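Local coordinates for chromosome-partitioning protein Spo0J (Thermus thermophilus HB27, PDB 1VZ0) that binds the plasmid centromere-like site parS, stimulates the ATPase activity of Soj and is probably involved in chromosome partitioning, at residues A104-L109 and A141-K146; R125-L130 and S149-A154; L158-E163 and G176-L181; R170-A175 and E195-G200. All blocks are in the same frame, centred on the assembly; numbering follows the deposited sequence.

The four contacts run through the helical part of the chain. Contact 1 ties helix 101-114 to the first helix of the inferred helix-turn-helix, and contact 2 packs helix 120-132 on the second; their centres lie about 11 Å apart and Lys146 CD touches Tyr127 OH at 3.4 Å. Contact 3 follows, about 15 Å from contact 2 between centres, linked through Leu158, whose CD1 lies 3.5 Å from Gln128 CD. Contacts 3 and 4, centres about 11 Å apart, interlock along the chain and meet at Ile196 of contact 4, whose CG2 is 3.7 Å from His177 ND1 of contact 3. The centres of contacts 1 and 4 are about 31 Å apart. All four touch the second subunit.

Contact 1 (A104-L109 and A141-K146); sequences ALELAL and ARRVGK
A single salt bridge, Glu106 OE1 to Arg143 NH1 at 2.9 Å, carries the polar part of this contact between helix 101-114 and helix 137-144. The carboxylate and guanidinium planes stand 77° apart, so the two groups do not pair flat; one oxygen leans on one terminal nitrogen. Glu106 arrives with CG trans to its backbone N (chi1 173°) and the rest of the chain stretched out, which carries the carboxylate from the flank of its helix across to the arginine. Its CG also lies at the guanidinium edge, in plane, 3.3 Å from Arg143 NH1. Beside the other terminal nitrogen lies a methyl: Leu107 CD2 is 3.4 Å from Arg143 NH2, a van der Waals contact approached obliquely. The Arg143 side chain also packs on Val110, one turn along helix 101-114 from Glu106. Leu130 and Met133 touch the Glu106 side chain. Just past Arg143, helix 137-144 ends in a Schellman motif, with Lys146 N bonded to Ala141 O at 2.9 Å and Gly145, at positive phi, turning the chain. This is the first helix of the inferred DNA-binding helix-turn-helix, here joined to a helix of the ParB N-terminal domain. One oxygen against one nitrogen, with the planes steeply turned and apolar groups alongside, suggests a mainly electrostatic and probably modest link at the protein surface.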
loop_
_atom_site.group_PDB
_atom_site.type_symbol
_atom_site.label_atom_id
_atom_site.label_comp_id
_atom_site.label_asym_id
_atom_site.label_seq_id
_atom_site.Cartn_x
_atom_site.Cartn_y
_atom_site.Cartn_z
ATOM N N ALA C 104 2.461 5.883 -21.529
ATOM C CA ALA C 104 2.802 6.479 -20.247
ATOM C C ALA C 104 1.896 5.915 -19.161
ATOM O O ALA C 104 2.341 5.640 -18.046
ATOM C CB ALA C 104 2.668 7.985 -20.315
ATOM N N LEU C 105 0.624 5.743 -19.498
ATOM C CA LEU C 105 -0.343 5.199 -18.555
ATOM C C LEU C 105 -0.002 3.741 -18.283
ATOM O O LEU C 105 -0.002 3.291 -17.137
ATOM C CB LEU C 105 -1.750 5.280 -19.132
ATOM C CG LEU C 105 -2.892 5.596 -18.166
ATOM C CD1 LEU C 105 -4.195 5.120 -18.795
ATOM C CD2 LEU C 105 -2.675 4.918 -16.821
ATOM N N GLU C 106 0.280 3.005 -19.351
ATOM C CA GLU C 106 0.632 1.604 -19.231
ATOM C C GLU C 106 1.861 1.472 -18.321
ATOM O O GLU C 106 1.912 0.594 -17.459
ATOM C CB GLU C 106 0.903 1.019 -20.623
ATOM C CG GLU C 106 1.444 -0.409 -20.632
ATOM C CD GLU C 106 1.524 -1.014 -22.037
ATOM O OE1 GLU C 106 2.148 -2.090 -22.192
ATOM O OE2 GLU C 106 0.960 -0.418 -22.982
ATOM N N LEU C 107 2.840 2.354 -18.496
ATOM C CA LEU C 107 4.034 2.296 -17.665
ATOM C C LEU C 107 3.683 2.608 -16.213
ATOM O O LEU C 107 4.196 1.976 -15.297
ATOM C CB LEU C 107 5.101 3.277 -18.164
ATOM C CG LEU C 107 5.907 2.849 -19.396
ATOM C CD1 LEU C 107 6.845 3.981 -19.799
ATOM C CD2 LEU C 107 6.693 1.575 -19.097
ATOM N N ALA C 108 2.804 3.580 -16.001
ATOM C CA ALA C 108 2.418 3.939 -14.641
ATOM C C ALA C 108 1.745 2.754 -13.952
ATOM O O ALA C 108 2.017 2.461 -12.788
ATOM C CB ALA C 108 1.483 5.138 -14.650
ATOM N N LEU C 109 0.867 2.073 -14.674
ATOM C CA LEU C 109 0.185 0.922 -14.114
ATOM C C LEU C 109 1.179 -0.194 -13.825
ATOM O O LEU C 109 1.137 -0.800 -12.758
ATOM C CB LEU C 109 -0.901 0.427 -15.071
ATOM C CG LEU C 109 -2.090 1.379 -15.222
ATOM C CD1 LEU C 109 -2.930 0.967 -16.424
ATOM C CD2 LEU C 109 -2.925 1.386 -13.942
ATOM N N ALA C 141 0.522 -10.333 -18.241
ATOM C CA ALA C 141 1.313 -11.276 -17.462
ATOM C C ALA C 141 2.792 -11.080 -17.755
ATOM O O ALA C 141 3.625 -11.062 -16.847
ATOM C CB ALA C 141 0.897 -12.704 -17.794
ATOM N N ARG C 142 3.111 -10.938 -19.036
ATOM C CA ARG C 142 4.486 -10.733 -19.456
ATOM C C ARG C 142 5.017 -9.443 -18.861
ATOM O O ARG C 142 6.027 -9.439 -18.162
ATOM C CB ARG C 142 4.570 -10.672 -20.982
ATOM C CG ARG C 142 4.288 -12.001 -21.651
ATOM C CD ARG C 142 4.375 -11.912 -23.162
ATOM N NE ARG C 142 4.363 -13.245 -23.758
ATOM C CZ ARG C 142 4.442 -13.488 -25.061
ATOM N NH1 ARG C 142 4.427 -14.740 -25.503
ATOM N NH2 ARG C 142 4.531 -12.483 -25.923
ATOM N N ARG C 143 4.321 -8.349 -19.133
ATOM C CA ARG C 143 4.741 -7.054 -18.631
ATOM C C ARG C 143 4.938 -7.045 -17.114
ATOM O O ARG C 143 5.664 -6.200 -16.591
ATOM C CB ARG C 143 3.729 -5.983 -19.045
ATOM C CG ARG C 143 4.354 -4.831 -19.817
ATOM C CD ARG C 143 5.433 -4.148 -18.985
ATOM N NE ARG C 143 6.186 -3.151 -19.740
ATOM C CZ ARG C 143 5.647 -2.096 -20.343
ATOM N NH1 ARG C 143 4.338 -1.893 -20.285
ATOM N NH2 ARG C 143 6.419 -1.240 -21.001
ATOM N N VAL C 144 4.309 -7.983 -16.410
ATOM C CA VAL C 144 4.449 -8.033 -14.955
ATOM C C VAL C 144 5.218 -9.252 -14.454
ATOM O O VAL C 144 5.542 -9.340 -13.271
ATOM C CB VAL C 144 3.072 -7.990 -14.249
ATOM C CG1 VAL C 144 2.315 -6.740 -14.668
ATOM C CG2 VAL C 144 2.274 -9.242 -14.574
ATOM N N GLY C 145 5.505 -10.188 -15.352
ATOM C CA GLY C 145 6.248 -11.375 -14.971
ATOM C C GLY C 145 5.486 -12.381 -14.128
ATOM O O GLY C 145 5.974 -12.819 -13.085
ATOM N N LYS C 146 4.293 -12.756 -14.579
ATOM C CA LYS C 146 3.471 -13.723 -13.861
ATOM C C LYS C 146 2.698 -14.591 -14.845
ATOM O O LYS C 146 2.577 -14.246 -16.021
ATOM C CB LYS C 146 2.509 -12.994 -12.917
ATOM C CG LYS C 146 3.233 -12.160 -11.872
ATOM C CD LYS C 146 2.291 -11.480 -10.910
ATOM C CE LYS C 146 3.070 -10.636 -9.914
ATOM N NZ LYS C 146 2.188 -10.012 -8.885
#

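Contact 2 (R125-L130 and S149-A154); sequences RGYQAL and STVANA
Aromatic contact comes first: Val151 CG2 sits over one face of the Tyr127 ring, 4.2 Å from its centroid and 23° off the ring normal, a CH-pi interaction displaced toward the rim. Aliphatic packing adds to it. On the same side of the ring Val151 CG1, trans to its backbone N (chi1 174°), reaches Tyr127 CD1 at 3.6 Å; Ala154 CB comes obliquely from the other side of the ring plane, 3.9 Å from Tyr127 CD1. The axes of the short segments pass 9.6 Å apart at -104°, so the helices are nearly perpendicular and the tyrosine spans the crossing. Helix 148-156 is the second helix of the inferred helix-turn-helix, the one that in this motif usually enters the DNA major groove; helix 120-132 packs against it through Tyr127. The first helix closes in, with Val140 against Tyr127 and Ala141 against Val151. Replacing Tyr127 with an alanine would probably leave Val151 and Ala154 without their ring and open a gap between the crossing helices. No hydrogen bond crosses between the segments; Thr150 O lies at the ring edge, near its plane, 4.5 Å from Tyr127 CE1, while Tyr127 OH bonds weakly to Glu123 in its own helix.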
loop_
_atom_site.group_PDB
_atom_site.type_symbol
_atom_site.label_atom_id
_atom_site.label_comp_id
_atom_site.label_asym_id
_atom_site.label_seq_id
_atom_site.Cartn_x
_atom_site.Cartn_y
_atom_site.Cartn_z
ATOM N N ARG C 125 -7.193 -4.608 -9.910
ATOM C CA ARG C 125 -7.634 -3.383 -10.577
ATOM C C ARG C 125 -6.626 -2.954 -11.641
ATOM O O ARG C 125 -7.005 -2.426 -12.696
ATOM C CB ARG C 125 -7.839 -2.242 -9.568
ATOM C CG ARG C 125 -8.943 -2.485 -8.552
ATOM C CD ARG C 125 -9.114 -1.284 -7.625
ATOM N NE ARG C 125 -10.005 -1.593 -6.512
ATOM C CZ ARG C 125 -11.315 -1.794 -6.627
ATOM N NH1 ARG C 125 -12.033 -2.081 -5.550
ATOM N NH2 ARG C 125 -11.910 -1.693 -7.809
ATOM N N GLY C 126 -5.346 -3.175 -11.350
ATOM C CA GLY C 126 -4.297 -2.827 -12.288
ATOM C C GLY C 126 -4.405 -3.662 -13.550
ATOM O O GLY C 126 -4.388 -3.129 -14.659
ATOM N N TYR C 127 -4.527 -4.975 -13.387
ATOM C CA TYR C 127 -4.642 -5.867 -14.537
ATOM C C TYR C 127 -5.854 -5.469 -15.368
ATOM O O TYR C 127 -5.778 -5.385 -16.592
ATOM C CB TYR C 127 -4.800 -7.319 -14.085
ATOM C CG TYR C 127 -3.602 -7.879 -13.353
ATOM C CD1 TYR C 127 -3.701 -9.078 -12.652
ATOM C CD2 TYR C 127 -2.375 -7.210 -13.354
ATOM C CE1 TYR C 127 -2.616 -9.601 -11.963
ATOM C CE2 TYR C 127 -1.277 -7.722 -12.670
ATOM C CZ TYR C 127 -1.406 -8.915 -11.972
ATOM O OH TYR C 127 -0.345 -9.403 -11.250
ATOM N N GLN C 128 -6.971 -5.213 -14.699
ATOM C CA GLN C 128 -8.183 -4.825 -15.406
ATOM C C GLN C 128 -7.999 -3.540 -16.211
ATOM O O GLN C 128 -8.535 -3.410 -17.314
ATOM C CB GLN C 128 -9.345 -4.646 -14.435
ATOM C CG GLN C 128 -10.643 -4.353 -15.149
ATOM C CD GLN C 128 -11.775 -4.053 -14.202
ATOM O OE1 GLN C 128 -11.729 -3.075 -13.448
ATOM N NE2 GLN C 128 -12.808 -4.891 -14.234
ATOM N N ALA C 129 -7.253 -2.591 -15.661
ATOM C CA ALA C 129 -7.014 -1.337 -16.354
ATOM C C ALA C 129 -6.183 -1.598 -17.614
ATOM O O ALA C 129 -6.424 -0.997 -18.659
ATOM C CB ALA C 129 -6.290 -0.351 -15.435
ATOM N N LEU C 130 -5.206 -2.496 -17.512
ATOM C CA LEU C 130 -4.364 -2.814 -18.656
ATOM C C LEU C 130 -5.192 -3.480 -19.756
ATOM O O LEU C 130 -4.970 -3.231 -20.942
ATOM C CB LEU C 130 -3.202 -3.715 -18.228
ATOM C CG LEU C 130 -2.094 -3.015 -17.431
ATOM C CD1 LEU C 130 -1.091 -4.024 -16.885
ATOM C CD2 LEU C 130 -1.403 -2.006 -18.338
ATOM N N SER C 149 -2.654 -17.474 -15.617
ATOM C CA SER C 149 -3.623 -17.938 -14.632
ATOM C C SER C 149 -3.620 -17.035 -13.402
ATOM O O SER C 149 -4.660 -16.826 -12.779
ATOM C CB SER C 149 -3.316 -19.380 -14.217
ATOM O OG SER C 149 -2.069 -19.458 -13.549
ATOM N N THR C 150 -2.455 -16.505 -13.047
ATOM C CA THR C 150 -2.365 -15.615 -11.897
ATOM C C THR C 150 -3.169 -14.343 -12.160
ATOM O O THR C 150 -3.839 -13.825 -11.267
ATOM C CB THR C 150 -0.907 -15.224 -11.597
ATOM O OG1 THR C 150 -0.178 -16.381 -11.175
ATOM C CG2 THR C 150 -0.848 -14.179 -10.492
ATOM N N VAL C 151 -3.098 -13.849 -13.391
ATOM C CA VAL C 151 -3.825 -12.646 -13.779
ATOM C C VAL C 151 -5.328 -12.893 -13.813
ATOM O O VAL C 151 -6.109 -12.078 -13.318
ATOM C CB VAL C 151 -3.374 -12.155 -15.170
ATOM C CG1 VAL C 151 -4.236 -10.982 -15.624
ATOM C CG2 VAL C 151 -1.921 -11.752 -15.113
ATOM N N ALA C 152 -5.729 -14.016 -14.400
ATOM C CA ALA C 152 -7.146 -14.358 -14.498
ATOM C C ALA C 152 -7.752 -14.514 -13.107
ATOM O O ALA C 152 -8.865 -14.052 -12.845
ATOM C CB ALA C 152 -7.326 -15.651 -15.301
ATOM N N ASN C 153 -7.016 -15.168 -12.217
ATOM C CA ASN C 153 -7.481 -15.374 -10.853
ATOM C C ASN C 153 -7.622 -14.074 -10.078
ATOM O O ASN C 153 -8.540 -13.929 -9.273
ATOM C CB ASN C 153 -6.546 -16.317 -10.103
ATOM C CG ASN C 153 -6.957 -17.764 -10.250
ATOM O OD1 ASN C 153 -7.051 -18.290 -11.363
ATOM N ND2 ASN C 153 -7.215 -18.419 -9.121
ATOM N N ALA C 154 -6.711 -13.133 -10.308
ATOM C CA ALA C 154 -6.790 -11.850 -9.622
ATOM C C ALA C 154 -8.021 -11.084 -10.107
ATOM O O ALA C 154 -8.756 -10.525 -9.302
ATOM C CB ALA C 154 -5.536 -11.034 -9.865
#

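Contact 3 (L158-E163 and G176-L181); sequences LQLPPE and GHARAL
Ala178 is the first residue of segment 176-181 to meet segment 158-163: its CB touches Leu160 CD1 at 3.6 Å. Both methyls of the leucine also lie in van der Waals range of its carbonyl, Ala178 O being 3.9 Å from Leu160 CD1 and 4.0 Å from Leu160 CD2, so the forked end of the leucine straddles this part of the helix surface. The small Ala178 side chain probably lets the branch come this near the backbone. This is the packing of a compact helical domain, the ParB helix-turn-helix domain in the part that follows the motif itself, in which the connection from helix 148-156 to helix 162-169 rests on helix 175-183. Leu160 belongs to that connection in an extended conformation, directly before Pro161, the N-cap residue of helix 162-169, and this places its side chain facing helix 175-183. With CG trans to the carbonyl carbon (chi1 -75°) and chi2 at 176°, the leucine sends both methyls forward, and CD1 and CD2 divide the work between two partners. Leu181, three residues after Ala178 and on the same helical face, is the second: its CB meets Leu160 CD2 at 3.9 Å, the two leucine side chains crossing at about a right angle. Beyond CB, the Leu181 side chain carries on to Ile196 of helix 189-199, while the adjoining Leu182 also packs on Leu160.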
loop_
_atom_site.group_PDB
_atom_site.type_symbol
_atom_site.label_atom_id
_atom_site.label_comp_id
_atom_site.label_asym_id
_atom_site.label_seq_id
_atom_site.Cartn_x
_atom_site.Cartn_y
_atom_site.Cartn_z
ATOM N N LEU C 158 -12.591 -8.996 -8.590
ATOM C CA LEU C 158 -13.405 -7.825 -8.881
ATOM C C LEU C 158 -14.909 -8.051 -8.971
ATOM O O LEU C 158 -15.663 -7.092 -9.106
ATOM C CB LEU C 158 -12.906 -7.136 -10.151
ATOM C CG LEU C 158 -11.465 -6.626 -10.023
ATOM C CD1 LEU C 158 -11.067 -5.909 -11.291
ATOM C CD2 LEU C 158 -11.344 -5.695 -8.824
ATOM N N GLN C 159 -15.368 -9.294 -8.904
ATOM C CA GLN C 159 -16.801 -9.492 -8.942
ATOM C C GLN C 159 -17.352 -9.642 -7.537
ATOM O O GLN C 159 -18.539 -9.904 -7.345
ATOM C CB GLN C 159 -17.172 -10.686 -9.820
ATOM C CG GLN C 159 -16.392 -11.940 -9.594
ATOM C CD GLN C 159 -16.542 -12.914 -10.752
ATOM O OE1 GLN C 159 -16.170 -12.602 -11.885
ATOM N NE2 GLN C 159 -17.090 -14.096 -10.475
ATOM N N LEU C 160 -16.485 -9.452 -6.545
ATOM C CA LEU C 160 -16.908 -9.550 -5.150
ATOM C C LEU C 160 -17.510 -8.213 -4.713
ATOM O O LEU C 160 -17.186 -7.164 -5.260
ATOM C CB LEU C 160 -15.716 -9.908 -4.238
ATOM C CG LEU C 160 -15.175 -11.350 -4.234
ATOM C CD1 LEU C 160 -13.938 -11.442 -3.338
ATOM C CD2 LEU C 160 -16.246 -12.310 -3.716
ATOM N N PRO C 161 -18.420 -8.238 -3.744
ATOM C CA PRO C 161 -19.003 -6.966 -3.302
ATOM C C PRO C 161 -17.930 -6.094 -2.634
ATOM O O PRO C 161 -16.980 -6.608 -2.041
ATOM C CB PRO C 161 -20.099 -7.403 -2.335
ATOM C CG PRO C 161 -19.619 -8.750 -1.842
ATOM C CD PRO C 161 -19.046 -9.385 -3.070
ATOM N N PRO C 162 -18.055 -4.762 -2.748
ATOM C CA PRO C 162 -17.099 -3.814 -2.157
ATOM C C PRO C 162 -16.665 -4.142 -0.718
ATOM O O PRO C 162 -15.472 -4.134 -0.416
ATOM C CB PRO C 162 -17.832 -2.475 -2.258
ATOM C CG PRO C 162 -18.625 -2.633 -3.534
ATOM C CD PRO C 162 -19.160 -4.052 -3.422
ATOM N N GLU C 163 -17.611 -4.437 0.166
ATOM C CA GLU C 163 -17.244 -4.763 1.548
ATOM C C GLU C 163 -16.356 -6.013 1.664
ATOM O O GLU C 163 -15.524 -6.109 2.567
ATOM C CB GLU C 163 -18.491 -4.901 2.443
ATOM C CG GLU C 163 -19.681 -5.543 1.794
ATOM C CD GLU C 163 -20.505 -4.563 0.985
ATOM O OE1 GLU C 163 -21.202 -3.732 1.598
ATOM O OE2 GLU C 163 -20.454 -4.617 -0.260
ATOM N N GLY C 176 -7.869 -16.590 0.059
ATOM C CA GLY C 176 -8.570 -17.853 0.054
ATOM C C GLY C 176 -10.028 -17.688 0.436
ATOM O O GLY C 176 -10.901 -18.317 -0.160
ATOM N N HIS C 177 -10.291 -16.850 1.434
ATOM C CA HIS C 177 -11.659 -16.604 1.875
ATOM C C HIS C 177 -12.452 -15.978 0.736
ATOM O O HIS C 177 -13.631 -16.279 0.536
ATOM C CB HIS C 177 -11.675 -15.637 3.051
ATOM C CG HIS C 177 -11.198 -16.235 4.331
ATOM N ND1 HIS C 177 -11.851 -17.278 4.951
ATOM C CD2 HIS C 177 -10.153 -15.916 5.127
ATOM C CE1 HIS C 177 -11.230 -17.571 6.077
ATOM N NE2 HIS C 177 -10.198 -16.761 6.207
ATOM N N ALA C 178 -11.783 -15.083 0.019
ATOM C CA ALA C 178 -12.373 -14.372 -1.091
ATOM C C ALA C 178 -12.750 -15.371 -2.190
ATOM O O ALA C 178 -13.856 -15.317 -2.741
ATOM C CB ALA C 178 -11.382 -13.312 -1.615
ATOM N N ARG C 179 -11.840 -16.292 -2.497
ATOM C CA ARG C 179 -12.130 -17.294 -3.519
ATOM C C ARG C 179 -13.317 -18.150 -3.103
ATOM O O ARG C 179 -14.112 -18.554 -3.955
ATOM C CB ARG C 179 -10.926 -18.201 -3.774
ATOM C CG ARG C 179 -9.706 -17.474 -4.281
ATOM C CD ARG C 179 -8.623 -18.440 -4.714
ATOM N NE ARG C 179 -7.327 -17.778 -4.678
ATOM C CZ ARG C 179 -6.494 -17.824 -3.643
ATOM N NH1 ARG C 179 -5.342 -17.176 -3.698
ATOM N NH2 ARG C 179 -6.790 -18.541 -2.575
ATOM N N ALA C 180 -13.429 -18.443 -1.807
ATOM C CA ALA C 180 -14.546 -19.246 -1.322
ATOM C C ALA C 180 -15.849 -18.463 -1.507
ATOM O O ALA C 180 -16.864 -19.024 -1.907
ATOM C CB ALA C 180 -14.349 -19.626 0.165
ATOM N N LEU C 181 -15.815 -17.164 -1.217
ATOM C CA LEU C 181 -17.003 -16.325 -1.368
ATOM C C LEU C 181 -17.438 -16.255 -2.831
ATOM O O LEU C 181 -18.615 -16.101 -3.109
ATOM C CB LEU C 181 -16.750 -14.906 -0.821
ATOM C CG LEU C 181 -16.570 -14.782 0.700
ATOM C CD1 LEU C 181 -16.231 -13.341 1.061
ATOM C CD2 LEU C 181 -17.840 -15.223 1.432
#

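Contact 4 (R170-A175 and E195-G200); sequences RGEITA and EILEKG
Ile173 CG2 meets two residues of helix 189-199, Leu197 CD2 at 3.6 Å and Ile196 CG2 at 4.0 Å. The same Leu197 methyl reaches Glu172 CB at 3.9 Å, so Leu197 CD2 lies against neighbouring residues of the loop. Ile173 and Ile196 cross at about a right angle; Ile173 has CG1 lodged between its backbone N and carbonyl carbon (chi1 65°), which leaves CG2 as the branch that meets the helix. A water bridges the two backbones beside the methyls, donating to Glu172 O at 3.2 Å and Ile196 O at 3.3 Å. The loop links helix 162-169 to helix 175-183, and its packing on helix 189-199 joins three successive helices of the ParB helix-turn-helix domain. Farther out, Arg170 grips the Glu172 carboxylate side-on: NE to OE1 and NH1 to OE2, each at 2.6 Å. The approach is from above the carboxylate plane, 72° out of it at Glu172 OE1, whereas the guanidinium meets the acid edge-on. A leucine in place of Glu172 would probably leave the Arg170 guanidinium without its mate and free to turn. Gln61 of the second subunit adds a weak hydrogen bond to Glu172 OE2 and packs on Leu197. The loop is bounded by two helix-end motifs: Gly171, at positive phi, closes helix 162-169 in a Schellman motif, and Thr174 N-caps helix 175-183, its OG1 accepting from the backbone N of His177.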
loop_
_atom_site.group_PDB
_atom_site.type_symbol
_atom_site.label_atom_id
_atom_site.label_comp_id
_atom_site.label_asym_id
_atom_site.label_seq_id
_atom_site.Cartn_x
_atom_site.Cartn_y
_atom_site.Cartn_z
ATOM N N ARG C 170 -8.095 -4.916 4.408
ATOM C CA ARG C 170 -7.830 -4.715 5.828
ATOM C C ARG C 170 -7.110 -5.919 6.423
ATOM O O ARG C 170 -6.630 -5.864 7.558
ATOM C CB ARG C 170 -9.120 -4.493 6.622
ATOM C CG ARG C 170 -9.762 -3.123 6.423
ATOM C CD ARG C 170 -10.737 -2.823 7.556
ATOM N NE ARG C 170 -11.782 -3.835 7.650
ATOM C CZ ARG C 170 -12.897 -3.825 6.923
ATOM N NH1 ARG C 170 -13.797 -4.789 7.066
ATOM N NH2 ARG C 170 -13.118 -2.835 6.066
ATOM N N GLY C 171 -7.040 -7.008 5.661
ATOM C CA GLY C 171 -6.388 -8.201 6.166
ATOM C C GLY C 171 -7.275 -8.975 7.126
ATOM O O GLY C 171 -6.787 -9.842 7.834
ATOM N N GLU C 172 -8.569 -8.665 7.156
ATOM C CA GLU C 172 -9.512 -9.373 8.017
ATOM C C GLU C 172 -9.826 -10.759 7.443
ATOM O O GLU C 172 -10.226 -11.651 8.177
ATOM C CB GLU C 172 -10.796 -8.561 8.186
ATOM C CG GLU C 172 -10.614 -7.314 9.032
ATOM C CD GLU C 172 -11.859 -6.442 9.087
ATOM O OE1 GLU C 172 -11.803 -5.372 9.730
ATOM O OE2 GLU C 172 -12.888 -6.824 8.489
ATOM N N ILE C 173 -9.668 -10.927 6.127
ATOM C CA ILE C 173 -9.867 -12.232 5.473
ATOM C C ILE C 173 -8.724 -12.432 4.478
ATOM O O ILE C 173 -8.006 -11.483 4.145
ATOM C CB ILE C 173 -11.215 -12.355 4.709
ATOM C CG1 ILE C 173 -11.259 -11.378 3.540
ATOM C CG2 ILE C 173 -12.392 -12.122 5.659
ATOM C CD1 ILE C 173 -12.575 -11.452 2.724
ATOM N N THR C 174 -8.549 -13.654 3.995
ATOM C CA THR C 174 -7.466 -13.938 3.064
ATOM C C THR C 174 -7.959 -14.065 1.631
ATOM O O THR C 174 -9.158 -14.067 1.369
ATOM C CB THR C 174 -6.754 -15.271 3.417
ATOM O OG1 THR C 174 -7.644 -16.367 3.153
ATOM C CG2 THR C 174 -6.355 -15.302 4.898
ATOM N N ALA C 175 -7.015 -14.197 0.706
ATOM C CA ALA C 175 -7.353 -14.358 -0.698
ATOM C C ALA C 175 -8.169 -15.642 -0.822
ATOM O O ALA C 175 -9.047 -15.765 -1.684
ATOM C CB ALA C 175 -6.086 -14.460 -1.527
ATOM N N GLU C 195 -20.465 -14.401 8.187
ATOM C CA GLU C 195 -20.182 -15.662 8.864
ATOM C C GLU C 195 -18.688 -15.809 9.117
ATOM O O GLU C 195 -18.262 -16.131 10.225
ATOM C CB GLU C 195 -20.673 -16.844 8.024
ATOM C CG GLU C 195 -22.178 -17.016 8.011
ATOM C CD GLU C 195 -22.729 -17.429 9.369
ATOM O OE1 GLU C 195 -22.402 -18.542 9.832
ATOM O OE2 GLU C 195 -23.488 -16.643 9.975
ATOM N N ILE C 196 -17.892 -15.565 8.085
ATOM C CA ILE C 196 -16.449 -15.685 8.211
ATOM C C ILE C 196 -15.888 -14.741 9.269
ATOM O O ILE C 196 -15.103 -15.151 10.125
ATOM C CB ILE C 196 -15.747 -15.387 6.878
ATOM C CG1 ILE C 196 -16.156 -16.432 5.838
ATOM C CG2 ILE C 196 -14.225 -15.344 7.092
ATOM C CD1 ILE C 196 -15.542 -16.203 4.456
ATOM N N LEU C 197 -16.292 -13.477 9.206
ATOM C CA LEU C 197 -15.813 -12.480 10.152
ATOM C C LEU C 197 -16.263 -12.740 11.584
ATOM O O LEU C 197 -15.453 -12.702 12.513
ATOM C CB LEU C 197 -16.266 -11.088 9.724
ATOM C CG LEU C 197 -15.707 -10.626 8.375
ATOM C CD1 LEU C 197 -16.274 -9.257 8.024
ATOM C CD2 LEU C 197 -14.172 -10.581 8.442
ATOM N N GLU C 198 -17.551 -13.007 11.762
ATOM C CA GLU C 198 -18.090 -13.246 13.089
ATOM C C GLU C 198 -17.501 -14.454 13.781
ATOM O O GLU C 198 -17.258 -14.419 14.986
ATOM C CB GLU C 198 -19.604 -13.416 13.032
ATOM C CG GLU C 198 -20.359 -12.140 12.772
ATOM C CD GLU C 198 -21.858 -12.346 12.812
ATOM O OE1 GLU C 198 -22.590 -11.351 12.635
ATOM O OE2 GLU C 198 -22.302 -13.499 13.022
ATOM N N LYS C 199 -17.270 -15.521 13.025
ATOM C CA LYS C 199 -16.754 -16.756 13.606
ATOM C C LYS C 199 -15.272 -17.065 13.391
ATOM O O LYS C 199 -14.784 -18.098 13.853
ATOM C CB LYS C 199 -17.616 -17.926 13.121
ATOM C CG LYS C 199 -19.094 -17.720 13.412
ATOM C CD LYS C 199 -19.970 -18.818 12.828
ATOM C CE LYS C 199 -21.432 -18.597 13.208
ATOM N NZ LYS C 199 -22.324 -19.678 12.699
ATOM N N GLY C 200 -14.550 -16.177 12.716
ATOM C CA GLY C 200 -13.133 -16.412 12.479
ATOM C C GLY C 200 -12.864 -17.682 11.681
ATOM O O GLY C 200 -11.869 -18.384 11.908
HETATM O O HOH W 1 -12.190 -13.705 9.589
#